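Local atomic coordinates of periplasmic binding protein (Veillonella parvula, PDB entry 4MO9), a protein that probably binds an iron-chelate or a similar solute outside the cytoplasmic membrane, as a TroA-like solute-binding protein of the periplasmic binding protein family. Residues Pro21-Gly29 / Ser156-Ala167; Phe214-Tyr222 / Val235-Pro246. All coordinates share one frame; numbering follows the deposited sequence.

Interaction 1: Pro21-Gly29 / Ser156-Ala167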
ATOM      1  N   PRO A  21     -21.177 -23.932   8.092  1.00 47.85           N
ATOM      2  CA  PRO A  21     -21.554 -22.543   7.799  1.00 48.59           C
ATOM      3  C   PRO A  21     -20.609 -21.598   8.531  1.00 46.21           C
ATOM      4  O   PRO A  21     -20.467 -21.709   9.751  1.00 48.04           O
ATOM      5  CB  PRO A  21     -22.961 -22.424   8.398  1.00 52.30           C
ATOM      6  CG  PRO A  21     -23.374 -23.835   8.768  1.00 52.65           C
ATOM      7  CD  PRO A  21     -22.101 -24.556   9.051  1.00 52.84           C
ATOM      8  N   ILE A  22     -19.974 -20.687   7.802  1.00 42.42           N
ATOM      9  CA  ILE A  22     -18.981 -19.797   8.391  1.00 37.82           C
ATOM     10  C   ILE A  22     -19.537 -18.388   8.546  1.00 38.45           C
ATOM     11  O   ILE A  22     -19.973 -17.769   7.568  1.00 36.11           O
ATOM     12  CB  ILE A  22     -17.722 -19.734   7.519  1.00 36.47           C
ATOM     13  CG1 ILE A  22     -17.200 -21.150   7.245  1.00 40.40           C
ATOM     14  CG2 ILE A  22     -16.660 -18.860   8.178  1.00 37.32           C
ATOM     15  CD1 ILE A  22     -16.119 -21.208   6.173  1.00 42.83           C
ATOM     16  N   GLU A  23     -19.508 -17.868   9.769  1.00 37.23           N
ATOM     17  CA  GLU A  23     -20.007 -16.518   9.998  1.00 38.61           C
ATOM     18  C   GLU A  23     -18.837 -15.555  10.124  1.00 35.20           C
ATOM     19  O   GLU A  23     -17.992 -15.693  11.014  1.00 33.75           O
ATOM     20  CB  GLU A  23     -20.893 -16.468  11.249  1.00 44.10           C
ATOM     21  CG  GLU A  23     -21.839 -15.280  11.279  1.00 44.12           C
ATOM     22  CD  GLU A  23     -22.768 -15.284  12.484  1.00 43.98           C
ATOM     23  OE1 GLU A  23     -22.308 -14.926  13.591  1.00 47.13           O
ATOM     24  OE2 GLU A  23     -23.954 -15.630  12.325  1.00 43.90           O
ATOM     25  N   ILE A  24     -18.792 -14.584   9.217  1.00 32.81           N
ATOM     26  CA  ILE A  24     -17.709 -13.615   9.159  1.00 32.02           C
ATOM     27  C   ILE A  24     -18.241 -12.230   9.505  1.00 30.31           C
ATOM     28  O   ILE A  24     -19.333 -11.848   9.065  1.00 34.86           O
ATOM     29  CB  ILE A  24     -17.096 -13.589   7.750  1.00 35.08           C
ATOM     30  CG1 ILE A  24     -16.462 -14.950   7.439  1.00 39.80           C
ATOM     31  CG2 ILE A  24     -16.054 -12.483   7.630  1.00 34.85           C
ATOM     32  CD1 ILE A  24     -16.666 -15.393   6.017  1.00 41.63           C
ATOM     33  N   THR A  25     -17.492 -11.491  10.314  1.00 26.65           N
ATOM     34  CA  THR A  25     -17.818 -10.099  10.586  1.00 27.94           C
ATOM     35  C   THR A  25     -16.854  -9.237   9.783  1.00 28.17           C
ATOM     36  O   THR A  25     -15.635  -9.307   9.990  1.00 29.15           O
ATOM     37  CB  THR A  25     -17.675  -9.782  12.086  1.00 29.10           C
ATOM     38  OG1 THR A  25     -18.501 -10.695  12.833  1.00 32.52           O
ATOM     39  CG2 THR A  25     -18.135  -8.364  12.375  1.00 27.09           C
ATOM     40  N   ASP A  26     -17.382  -8.414   8.879  1.00 25.71           N
ATOM     41  CA  ASP A  26     -16.488  -7.606   8.057  1.00 26.46           C
ATOM     42  C   ASP A  26     -16.090  -6.303   8.756  1.00 27.78           C
ATOM     43  O   ASP A  26     -16.507  -6.052   9.900  1.00 29.36           O
ATOM     44  CB  ASP A  26     -16.975  -7.461   6.591  1.00 26.56           C
ATOM     45  CG  ASP A  26     -18.040  -6.381   6.382  1.00 26.41           C
ATOM     46  OD1 ASP A  26     -18.354  -5.580   7.300  1.00 28.91           O
ATOM     47  OD2 ASP A  26     -18.568  -6.310   5.246  1.00 25.50           O
ATOM     48  N   VAL A  27     -15.261  -5.502   8.097  1.00 24.81           N
ATOM     49  CA  VAL A  27     -14.685  -4.315   8.727  1.00 28.47           C
ATOM     50  C   VAL A  27     -15.752  -3.266   9.081  1.00 27.82           C
ATOM     51  O   VAL A  27     -15.497  -2.389   9.893  1.00 29.56           O
ATOM     52  CB  VAL A  27     -13.569  -3.715   7.835  1.00 27.96           C
ATOM     53  CG1 VAL A  27     -14.174  -2.787   6.806  1.00 28.06           C
ATOM     54  CG2 VAL A  27     -12.521  -2.969   8.667  1.00 29.78           C
ATOM     55  N   THR A  28     -16.956  -3.368   8.505  1.00 26.12           N
ATOM     56  CA  THR A  28     -18.007  -2.393   8.808  1.00 26.49           C
ATOM     57  C   THR A  28     -18.996  -2.938   9.835  1.00 30.94           C
ATOM     58  O   THR A  28     -19.960  -2.252  10.213  1.00 30.05           O
ATOM     59  CB  THR A  28     -18.808  -1.952   7.554  1.00 27.73           C
ATOM     60  OG1 THR A  28     -19.610  -3.044   7.088  1.00 27.76           O
ATOM     61  CG2 THR A  28     -17.878  -1.505   6.433  1.00 27.14           C
ATOM     62  N   GLY A  29     -18.778  -4.182  10.264  1.00 28.78           N
ATOM     63  CA  GLY A  29     -19.672  -4.800  11.222  1.00 27.98           C
ATOM     64  C   GLY A  29     -20.742  -5.675  10.605  1.00 29.81           C
ATOM     65  O   GLY A  29     -21.634  -6.151  11.324  1.00 29.88           O
ATOM     66  N   SER A 156      -8.753  -1.892  12.037  1.00 28.81           N
ATOM     67  CA  SER A 156      -9.237  -2.137  10.676  1.00 27.81           C
ATOM     68  C   SER A 156      -8.355  -3.137   9.935  1.00 27.22           C
ATOM     69  O   SER A 156      -8.854  -3.995   9.205  1.00 25.90           O
ATOM     70  CB  SER A 156      -9.328  -0.834   9.884  1.00 30.88           C
ATOM     71  OG  SER A 156     -10.351  -0.011  10.407  1.00 34.91           O
ATOM     72  N   HIS A 157      -7.042  -3.021  10.104  1.00 25.39           N
ATOM     73  CA  HIS A 157      -6.133  -3.993   9.502  1.00 26.82           C
ATOM     74  C   HIS A 157      -6.370  -5.370  10.109  1.00 24.69           C
ATOM     75  O   HIS A 157      -6.471  -6.355   9.380  1.00 24.70           O
ATOM     76  CB  HIS A 157      -4.674  -3.593   9.708  1.00 26.60           C
ATOM     77  CG  HIS A 157      -4.103  -2.793   8.579  1.00 28.48           C
ATOM     78  ND1 HIS A 157      -3.101  -3.274   7.759  1.00 30.50           N
ATOM     79  CD2 HIS A 157      -4.392  -1.548   8.143  1.00 24.92           C
ATOM     80  CE1 HIS A 157      -2.799  -2.349   6.860  1.00 24.55           C
ATOM     81  NE2 HIS A 157      -3.565  -1.298   7.065  1.00 26.18           N
ATOM     82  N   GLN A 158      -6.439  -5.443  11.436  1.00 24.40           N
ATOM     83  CA  GLN A 158      -6.670  -6.726  12.102  1.00 24.45           C
ATOM     84  C   GLN A 158      -7.983  -7.365  11.648  1.00 28.44           C
ATOM     85  O   GLN A 158      -8.053  -8.582  11.384  1.00 29.52           O
ATOM     86  CB  GLN A 158      -6.689  -6.541  13.623  1.00 26.90           C
ATOM     87  CG  GLN A 158      -5.342  -6.108  14.228  1.00 27.41           C
ATOM     88  CD  GLN A 158      -5.435  -5.891  15.733  1.00 32.04           C
ATOM     89  OE1 GLN A 158      -6.504  -5.541  16.259  1.00 30.87           O
ATOM     90  NE2 GLN A 158      -4.328  -6.122  16.438  1.00 31.13           N
ATOM     91  N   LYS A 159      -9.039  -6.564  11.588  1.00 26.12           N
ATOM     92  CA  LYS A 159     -10.352  -7.113  11.273  1.00 28.26           C
ATOM     93  C   LYS A 159     -10.367  -7.534   9.801  1.00 27.46           C
ATOM     94  O   LYS A 159     -10.962  -8.540   9.447  1.00 27.40           O
ATOM     95  CB  LYS A 159     -11.452  -6.092  11.588  1.00 32.95           C
ATOM     96  CG  LYS A 159     -12.830  -6.677  11.820  1.00 43.05           C
ATOM     97  CD  LYS A 159     -12.977  -7.289  13.222  1.00 51.31           C
ATOM     98  CE  LYS A 159     -14.393  -7.857  13.426  1.00 57.98           C
ATOM     99  NZ  LYS A 159     -14.648  -8.480  14.772  1.00 59.73           N
ATOM    100  N   SER A 160      -9.679  -6.775   8.951  1.00 25.93           N
ATOM    101  CA  SER A 160      -9.608  -7.103   7.534  1.00 26.42           C
ATOM    102  C   SER A 160      -8.884  -8.416   7.305  1.00 28.56           C
ATOM    103  O   SER A 160      -9.390  -9.293   6.587  1.00 27.79           O
ATOM    104  CB  SER A 160      -8.929  -5.973   6.761  1.00 26.71           C
ATOM    105  OG  SER A 160      -9.684  -4.777   6.917  1.00 30.89           O
ATOM    106  N   ILE A 161      -7.704  -8.552   7.914  1.00 28.54           N
ATOM    107  CA  ILE A 161      -6.941  -9.801   7.844  1.00 27.20           C
ATOM    108  C   ILE A 161      -7.784 -10.967   8.371  1.00 28.87           C
ATOM    109  O   ILE A 161      -7.836 -12.047   7.775  1.00 28.07           O
ATOM    110  CB  ILE A 161      -5.646  -9.685   8.666  1.00 25.96           C
ATOM    111  CG1 ILE A 161      -4.707  -8.659   8.015  1.00 27.24           C
ATOM    112  CG2 ILE A 161      -4.945 -11.051   8.803  1.00 28.66           C
ATOM    113  CD1 ILE A 161      -3.520  -8.257   8.891  1.00 26.92           C
ATOM    114  N   GLU A 162      -8.438 -10.748   9.499  1.00 27.07           N
ATOM    115  CA  GLU A 162      -9.220 -11.796  10.143  1.00 30.47           C
ATOM    116  C   GLU A 162     -10.399 -12.223   9.255  1.00 29.06           C
ATOM    117  O   GLU A 162     -10.674 -13.430   9.109  1.00 27.91           O
ATOM    118  CB  GLU A 162      -9.664 -11.288  11.521  1.00 38.39           C
ATOM    119  CG  GLU A 162     -10.777 -12.042  12.225  1.00 51.42           C
ATOM    120  CD  GLU A 162     -11.287 -11.250  13.425  1.00 59.24           C
ATOM    121  OE1 GLU A 162     -12.519 -11.164  13.608  1.00 55.54           O
ATOM    122  OE2 GLU A 162     -10.439 -10.686  14.161  1.00 66.50           O
ATOM    123  N   ALA A 163     -11.071 -11.249   8.633  1.00 28.15           N
ATOM    124  CA  ALA A 163     -12.233 -11.551   7.789  1.00 28.75           C
ATOM    125  C   ALA A 163     -11.852 -12.348   6.525  1.00 29.71           C
ATOM    126  O   ALA A 163     -12.549 -13.309   6.146  1.00 30.78           O
ATOM    127  CB  ALA A 163     -12.982 -10.274   7.418  1.00 29.35           C
ATOM    128  N   ILE A 164     -10.757 -11.951   5.881  1.00 26.87           N
ATOM    129  CA  ILE A 164     -10.292 -12.630   4.675  1.00 28.20           C
ATOM    130  C   ILE A 164      -9.842 -14.046   5.026  1.00 30.54           C
ATOM    131  O   ILE A 164     -10.174 -15.009   4.318  1.00 31.32           O
ATOM    132  CB  ILE A 164      -9.145 -11.866   3.989  1.00 30.22           C
ATOM    133  CG1 ILE A 164      -9.618 -10.474   3.554  1.00 26.82           C
ATOM    134  CG2 ILE A 164      -8.630 -12.654   2.784  1.00 28.40           C
ATOM    135  CD1 ILE A 164      -8.518  -9.591   2.965  1.00 26.30           C
ATOM    136  N   GLY A 165      -9.104 -14.187   6.125  1.00 28.35           N
ATOM    137  CA  GLY A 165      -8.689 -15.505   6.575  1.00 30.36           C
ATOM    138  C   GLY A 165      -9.855 -16.429   6.897  1.00 31.46           C
ATOM    139  O   GLY A 165      -9.856 -17.612   6.511  1.00 32.36           O
ATOM    140  N   LYS A 166     -10.854 -15.917   7.613  1.00 30.34           N
ATOM    141  CA  LYS A 166     -11.970 -16.768   8.008  1.00 33.08           C
ATOM    142  C   LYS A 166     -12.779 -17.179   6.774  1.00 33.53           C
ATOM    143  O   LYS A 166     -13.253 -18.318   6.678  1.00 32.82           O
ATOM    144  CB  LYS A 166     -12.855 -16.074   9.051  1.00 32.98           C
ATOM    145  CG  LYS A 166     -13.901 -17.004   9.671  1.00 41.78           C
ATOM    146  CD  LYS A 166     -14.539 -16.383  10.905  1.00 45.36           C
ATOM    147  CE  LYS A 166     -15.392 -17.406  11.646  1.00 51.10           C
ATOM    148  NZ  LYS A 166     -16.086 -16.770  12.794  1.00 52.43           N
ATOM    149  N   ALA A 167     -12.917 -16.255   5.824  1.00 31.67           N
ATOM    150  CA  ALA A 167     -13.615 -16.544   4.572  1.00 31.97           C
ATOM    151  C   ALA A 167     -12.941 -17.686   3.802  1.00 34.39           C
ATOM    152  O   ALA A 167     -13.613 -18.511   3.160  1.00 35.54           O
ATOM    153  CB  ALA A 167     -13.689 -15.290   3.717  1.00 26.79           C
TER
HETATM  154  O   HOH W   1     -13.299 -10.165  10.982  1.00 56.51           O

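Interaction 2: Phe214-Tyr222 / Val235-Pro246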
ATOM      1  N   PHE A 214       6.499  19.077 -10.101  1.00 44.81           N
ATOM      2  CA  PHE A 214       6.158  18.596  -8.758  1.00 43.61           C
ATOM      3  C   PHE A 214       5.031  17.578  -8.794  1.00 42.49           C
ATOM      4  O   PHE A 214       4.025  17.769  -9.479  1.00 44.05           O
ATOM      5  CB  PHE A 214       5.782  19.753  -7.829  1.00 45.11           C
ATOM      6  CG  PHE A 214       6.968  20.450  -7.215  1.00 47.09           C
ATOM      7  CD1 PHE A 214       8.082  20.762  -7.982  1.00 47.01           C
ATOM      8  CD2 PHE A 214       6.967  20.797  -5.871  1.00 46.39           C
ATOM      9  CE1 PHE A 214       9.176  21.415  -7.418  1.00 49.22           C
ATOM     10  CE2 PHE A 214       8.053  21.442  -5.302  1.00 45.82           C
ATOM     11  CZ  PHE A 214       9.158  21.750  -6.074  1.00 47.04           C
ATOM     12  N   GLY A 215       5.208  16.485  -8.063  1.00 38.57           N
ATOM     13  CA  GLY A 215       4.142  15.520  -7.910  1.00 39.26           C
ATOM     14  C   GLY A 215       3.236  15.969  -6.777  1.00 40.66           C
ATOM     15  O   GLY A 215       3.422  17.064  -6.225  1.00 39.82           O
ATOM     16  N   ASN A 216       2.257  15.136  -6.431  1.00 37.38           N
ATOM     17  CA  ASN A 216       1.336  15.464  -5.349  1.00 40.58           C
ATOM     18  C   ASN A 216       2.009  15.479  -3.984  1.00 39.27           C
ATOM     19  O   ASN A 216       2.858  14.627  -3.693  1.00 38.69           O
ATOM     20  CB  ASN A 216       0.171  14.464  -5.314  1.00 40.83           C
ATOM     21  CG  ASN A 216      -0.778  14.630  -6.484  1.00 43.29           C
ATOM     22  OD1 ASN A 216      -0.913  15.717  -7.045  1.00 45.50           O
ATOM     23  ND2 ASN A 216      -1.444  13.553  -6.849  1.00 46.38           N
ATOM     24  N   SER A 217       1.624  16.442  -3.147  1.00 39.27           N
ATOM     25  CA  SER A 217       2.008  16.411  -1.737  1.00 37.67           C
ATOM     26  C   SER A 217       0.768  16.040  -0.948  1.00 41.45           C
ATOM     27  O   SER A 217      -0.206  15.548  -1.529  1.00 40.76           O
ATOM     28  CB  SER A 217       2.569  17.750  -1.263  1.00 41.04           C
ATOM     29  OG  SER A 217       3.169  17.611   0.018  1.00 39.71           O
ATOM     30  N   PHE A 218       0.789  16.248   0.366  1.00 39.61           N
ATOM     31  CA  PHE A 218      -0.274  15.701   1.217  1.00 35.94           C
ATOM     32  C   PHE A 218      -0.700  16.625   2.360  1.00 37.04           C
ATOM     33  O   PHE A 218       0.100  17.433   2.842  1.00 40.06           O
ATOM     34  CB  PHE A 218       0.185  14.361   1.812  1.00 34.52           C
ATOM     35  CG  PHE A 218       0.493  13.305   0.776  1.00 33.71           C
ATOM     36  CD1 PHE A 218       1.760  13.204   0.214  1.00 33.31           C
ATOM     37  CD2 PHE A 218      -0.488  12.412   0.369  1.00 36.66           C
ATOM     38  CE1 PHE A 218       2.046  12.229  -0.733  1.00 34.22           C
ATOM     39  CE2 PHE A 218      -0.213  11.431  -0.582  1.00 36.14           C
ATOM     40  CZ  PHE A 218       1.060  11.349  -1.138  1.00 34.08           C
ATOM     41  N   SER A 219      -1.954  16.497   2.802  1.00 38.07           N
ATOM     42  CA  SER A 219      -2.399  17.116   4.052  1.00 41.12           C
ATOM     43  C   SER A 219      -1.825  16.287   5.193  1.00 39.94           C
ATOM     44  O   SER A 219      -1.147  15.288   4.949  1.00 38.25           O
ATOM     45  CB  SER A 219      -3.916  17.070   4.159  1.00 42.89           C
ATOM     46  OG  SER A 219      -4.331  15.739   4.418  1.00 42.50           O
ATOM     47  N   GLY A 220      -2.110  16.670   6.436  1.00 39.22           N
ATOM     48  CA  GLY A 220      -1.613  15.924   7.578  1.00 38.33           C
ATOM     49  C   GLY A 220      -2.460  14.720   7.956  1.00 42.13           C
ATOM     50  O   GLY A 220      -2.075  13.930   8.834  1.00 41.23           O
ATOM     51  N   ASN A 221      -3.611  14.568   7.301  1.00 44.45           N
ATOM     52  CA  ASN A 221      -4.507  13.449   7.609  1.00 46.86           C
ATOM     53  C   ASN A 221      -4.933  12.603   6.405  1.00 44.26           C
ATOM     54  O   ASN A 221      -5.959  11.930   6.453  1.00 43.68           O
ATOM     55  CB  ASN A 221      -5.751  13.933   8.368  1.00 54.56           C
ATOM     56  CG  ASN A 221      -6.670  14.789   7.507  1.00 64.44           C
ATOM     57  OD1 ASN A 221      -6.421  14.993   6.314  1.00 65.30           O
ATOM     58  ND2 ASN A 221      -7.750  15.288   8.110  1.00 69.50           N
ATOM     59  N   TYR A 222      -4.160  12.635   5.324  1.00 41.66           N
ATOM     60  CA  TYR A 222      -4.477  11.794   4.174  1.00 39.40           C
ATOM     61  C   TYR A 222      -3.253  11.037   3.671  1.00 38.58           C
ATOM     62  O   TYR A 222      -2.209  11.652   3.427  1.00 35.67           O
ATOM     63  CB  TYR A 222      -5.061  12.625   3.029  1.00 40.33           C
ATOM     64  CG  TYR A 222      -5.307  11.794   1.794  1.00 39.81           C
ATOM     65  CD1 TYR A 222      -6.323  10.846   1.765  1.00 44.60           C
ATOM     66  CD2 TYR A 222      -4.522  11.943   0.663  1.00 40.37           C
ATOM     67  CE1 TYR A 222      -6.548  10.071   0.641  1.00 46.27           C
ATOM     68  CE2 TYR A 222      -4.737  11.178  -0.466  1.00 42.43           C
ATOM     69  CZ  TYR A 222      -5.752  10.243  -0.473  1.00 47.13           C
ATOM     70  OH  TYR A 222      -5.964   9.477  -1.600  1.00 47.89           O
ATOM     71  N   VAL A 235       4.104  17.529   9.267  1.00 38.62           N
ATOM     72  CA  VAL A 235       3.950  17.628   7.813  1.00 37.48           C
ATOM     73  C   VAL A 235       3.803  19.091   7.359  1.00 41.17           C
ATOM     74  O   VAL A 235       2.766  19.715   7.597  1.00 42.04           O
ATOM     75  CB  VAL A 235       2.741  16.796   7.339  1.00 37.31           C
ATOM     76  CG1 VAL A 235       2.592  16.874   5.832  1.00 37.96           C
ATOM     77  CG2 VAL A 235       2.891  15.338   7.785  1.00 35.10           C
ATOM     78  N   ILE A 236       4.826  19.640   6.699  1.00 41.23           N
ATOM     79  CA  ILE A 236       4.836  21.085   6.409  1.00 41.11           C
ATOM     80  C   ILE A 236       3.657  21.542   5.539  1.00 42.67           C
ATOM     81  O   ILE A 236       3.290  22.720   5.540  1.00 47.46           O
ATOM     82  CB  ILE A 236       6.172  21.572   5.765  1.00 43.21           C
ATOM     83  CG1 ILE A 236       6.312  21.084   4.314  1.00 39.53           C
ATOM     84  CG2 ILE A 236       7.380  21.173   6.627  1.00 43.17           C
ATOM     85  CD1 ILE A 236       7.454  21.782   3.539  1.00 44.00           C
ATOM     86  N   THR A 237       3.072  20.608   4.796  1.00 42.38           N
ATOM     87  CA  THR A 237       1.968  20.913   3.887  1.00 43.26           C
ATOM     88  C   THR A 237       0.586  20.683   4.512  1.00 45.16           C
ATOM     89  O   THR A 237      -0.428  20.895   3.846  1.00 47.00           O
ATOM     90  CB  THR A 237       2.063  20.072   2.591  1.00 41.93           C
ATOM     91  OG1 THR A 237       2.381  18.715   2.926  1.00 39.20           O
ATOM     92  CG2 THR A 237       3.133  20.626   1.652  1.00 42.44           C
ATOM     93  N   LYS A 238       0.547  20.257   5.776  1.00 45.27           N
ATOM     94  CA  LYS A 238      -0.711  19.870   6.439  1.00 50.24           C
ATOM     95  C   LYS A 238      -1.856  20.894   6.346  1.00 57.58           C
ATOM     96  O   LYS A 238      -3.028  20.508   6.301  1.00 60.12           O
ATOM     97  CB  LYS A 238      -0.466  19.479   7.906  1.00 49.91           C
ATOM     98  CG  LYS A 238      -0.135  20.649   8.827  1.00 52.63           C
ATOM     99  CD  LYS A 238       0.505  20.172  10.131  1.00 55.30           C
ATOM    100  CE  LYS A 238       0.901  21.368  10.997  1.00 59.94           C
ATOM    101  NZ  LYS A 238       1.932  21.034  12.027  1.00 60.56           N
ATOM    102  N   ASP A 239      -1.522  22.185   6.303  1.00 61.29           N
ATOM    103  CA  ASP A 239      -2.534  23.244   6.235  1.00 64.99           C
ATOM    104  C   ASP A 239      -2.806  23.760   4.819  1.00 65.60           C
ATOM    105  O   ASP A 239      -3.868  24.329   4.560  1.00 67.67           O
ATOM    106  CB  ASP A 239      -2.140  24.428   7.124  1.00 67.30           C
ATOM    107  CG  ASP A 239      -2.290  24.130   8.602  1.00 70.00           C
ATOM    108  OD1 ASP A 239      -3.243  23.407   8.975  1.00 69.79           O
ATOM    109  OD2 ASP A 239      -1.452  24.627   9.388  1.00 71.83           O
ATOM    110  N   ALA A 240      -1.854  23.563   3.911  1.00 63.73           N
ATOM    111  CA  ALA A 240      -1.928  24.169   2.579  1.00 63.48           C
ATOM    112  C   ALA A 240      -2.524  23.241   1.516  1.00 62.06           C
ATOM    113  O   ALA A 240      -3.063  23.705   0.510  1.00 61.89           O
ATOM    114  CB  ALA A 240      -0.550  24.667   2.147  1.00 63.36           C
ATOM    115  N   ILE A 241      -2.410  21.934   1.739  1.00 59.83           N
ATOM    116  CA  ILE A 241      -2.983  20.937   0.838  1.00 60.76           C
ATOM    117  C   ILE A 241      -4.203  20.309   1.517  1.00 63.47           C
ATOM    118  O   ILE A 241      -4.122  19.891   2.675  1.00 63.37           O
ATOM    119  CB  ILE A 241      -1.952  19.819   0.498  1.00 52.14           C
ATOM    120  CG1 ILE A 241      -0.653  20.414  -0.068  1.00 52.54           C
ATOM    121  CG2 ILE A 241      -2.558  18.771  -0.453  1.00 49.95           C
ATOM    122  CD1 ILE A 241      -0.822  21.202  -1.368  1.00 52.73           C
ATOM    123  N   LYS A 242      -5.328  20.244   0.807  1.00 63.41           N
ATOM    124  CA  LYS A 242      -6.552  19.695   1.385  1.00 63.92           C
ATOM    125  C   LYS A 242      -6.494  18.174   1.534  1.00 62.58           C
ATOM    126  O   LYS A 242      -6.827  17.635   2.593  1.00 62.84           O
ATOM    127  CB  LYS A 242      -7.782  20.108   0.564  1.00 66.83           C
ATOM    128  CG  LYS A 242      -7.693  19.816  -0.934  1.00 67.64           C
ATOM    129  CD  LYS A 242      -9.083  19.695  -1.552  1.00 68.94           C
ATOM    130  CE  LYS A 242      -9.922  18.669  -0.801  1.00 66.66           C
ATOM    131  NZ  LYS A 242     -11.151  18.291  -1.547  1.00 67.54           N
ATOM    132  N   LYS A 243      -6.066  17.495   0.471  1.00 60.20           N
ATOM    133  CA  LYS A 243      -6.008  16.033   0.443  1.00 55.30           C
ATOM    134  C   LYS A 243      -4.678  15.579  -0.158  1.00 50.39           C
ATOM    135  O   LYS A 243      -3.734  15.252   0.571  1.00 46.66           O
ATOM    136  CB  LYS A 243      -7.175  15.480  -0.375  1.00 56.25           C
ATOM    137  CG  LYS A 243      -7.311  13.968  -0.330  1.00 56.18           C
ATOM    138  CD  LYS A 243      -8.418  13.482  -1.261  1.00 60.30           C
ATOM    139  CE  LYS A 243      -9.393  12.572  -0.530  1.00 62.25           C
ATOM    140  NZ  LYS A 243     -10.129  11.655  -1.455  1.00 62.82           N
ATOM    141  N   SER A 244      -4.606  15.569  -1.488  1.00 49.36           N
ATOM    142  CA  SER A 244      -3.354  15.295  -2.190  1.00 47.13           C
ATOM    143  C   SER A 244      -3.316  16.036  -3.522  1.00 48.13           C
ATOM    144  O   SER A 244      -4.021  15.681  -4.469  1.00 47.02           O
ATOM    145  CB  SER A 244      -3.158  13.797  -2.412  1.00 47.12           C
ATOM    146  OG  SER A 244      -1.843  13.526  -2.868  1.00 45.59           O
ATOM    147  N   SER A 245      -2.484  17.069  -3.582  1.00 47.78           N
ATOM    148  CA  SER A 245      -2.333  17.884  -4.773  1.00 47.77           C
ATOM    149  C   SER A 245      -0.945  18.498  -4.687  1.00 46.77           C
ATOM    150  O   SER A 245      -0.337  18.506  -3.614  1.00 45.02           O
ATOM    151  CB  SER A 245      -3.395  18.980  -4.805  1.00 48.21           C
ATOM    152  OG  SER A 245      -3.252  19.843  -3.692  1.00 49.17           O
ATOM    153  N   PRO A 246      -0.422  18.999  -5.809  1.00 46.09           N
ATOM    154  CA  PRO A 246       0.953  19.491  -5.671  1.00 46.54           C
ATOM    155  C   PRO A 246       1.041  20.860  -4.998  1.00 48.11           C
ATOM    156  O   PRO A 246       0.106  21.662  -5.080  1.00 48.61           O
ATOM    157  CB  PRO A 246       1.465  19.538  -7.111  1.00 49.21           C
ATOM    158  CG  PRO A 246       0.235  19.597  -7.966  1.00 50.27           C
ATOM    159  CD  PRO A 246      -0.865  18.910  -7.213  1.00 47.59           C
TER
HETATM  160  O   HOH W   2      -4.249  18.326   7.480  1.00 59.09           O

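Interaction 1: Pro21-Gly29 / Ser156-Ala167
Lys166 NZ donates to the backbone carbonyl Glu23 O at 2.8 Å, lying nearly on the line of the C=O bond (164° at the oxygen). The lysine has CG anti to its own backbone N (chi1 -170°), and the extended chain runs across strand 22-25, its methylenes passing Ile22 and Ile24 to reach Glu23 O. On the way Lys166 CG packs against Ile22 CG2 at 3.6 Å, and the isoleucines and the lysine point opposite ways as they pass. Ile24 fills the middle: its CG2 branch rests on Ala163 CB (3.8 Å), while its CD1 comes to 3.6 Å from Ala167 CA. The axes of strand 22-25 and helix segment 156-167 come within 8.0 Å, antiparallel at 162°, with small alanines at the interface. Thr25 CG2 lies against Lys159 CE, and a water lies 2.7 Å from Thr25 O and 2.9 Å from Glu162 OE1, linking strand backbone to helix side chain. Beyond the strand, Val27 CG2 stands 3.8 Å from Ser160 OG, a hydroxyl that donates to Ser156 O and is also hydrogen-bonded with Asp148 N. Asp26 turns away from the helix and forms a salt bridge with Arg30. The contact thus clamps the N-terminal hairpin strand onto the helix through an apolar isoleucine-alanine centre, with an ammonium-to-carbonyl bond along its more open margin.

Interaction 2: Phe214-Tyr222 / Val235-Pro246
Backbone and hydroxyl bonds stitch Ser217-Ser219 to segment 235-246, which leaves strand 234-235. Ser217 N donates to Ser245 O at 2.9 Å, and Ser219 N donates to Lys243 O at 3.1 Å. Two hydroxyls serve main-chain acceptors: Ser244 OG binds Ser217 O, and Thr237 OG1, held between its backbone N and carbonyl carbon (chi1 44°), meets Phe218 O in the carbonyl plane at 2.6 Å. A water bridges Gly220 N and Lys238 O. Among the ring contacts, Lys243 CG sits over the centre of the Tyr222 face in a CH-pi contact, 3.6 Å from the centroid and 12° off the normal, while Ser244 OG lies over a face of Phe218. With Tyr222 replaced by an alanine, Lys243 CG would probably lose the ring face it packs on, leaving that chain freer to turn. In plain packing, Pro246 CD touches Asn216 OD1 at 3.2 Å, and Lys238 CB presses on the Gly220 backbone, where a side chain would clash. Ser217 OG is bonded to Leu204 O of strand 201-206, Val235 packs on helix 224-230, and Thr237 touches Phe251 of helix 249-255, so the paired loops pack beside the mixed sheet and touch both helices.

The two contacts lie far apart, their centres 32 Å from each other and their nearest atoms about 13 Å, and they share no helix or strand. Interaction 1 joins a two-stranded hairpin to a helix that also packs on strand 143-147 of the parallel sheet; interaction 2 joins two loops beside the mixed sheet. Both are partly buried, and the lysines are partly exposed in interaction 1 and exposed in interaction 2. Their chemistry differs: strand against helix meets chiefly through side chains, apolar at the centre, whereas loop against loop relies on main-chain atoms and hydroxyls. In interaction 2 the Tyr222 side chain is about 9 Å from the bound trimethylamine oxide.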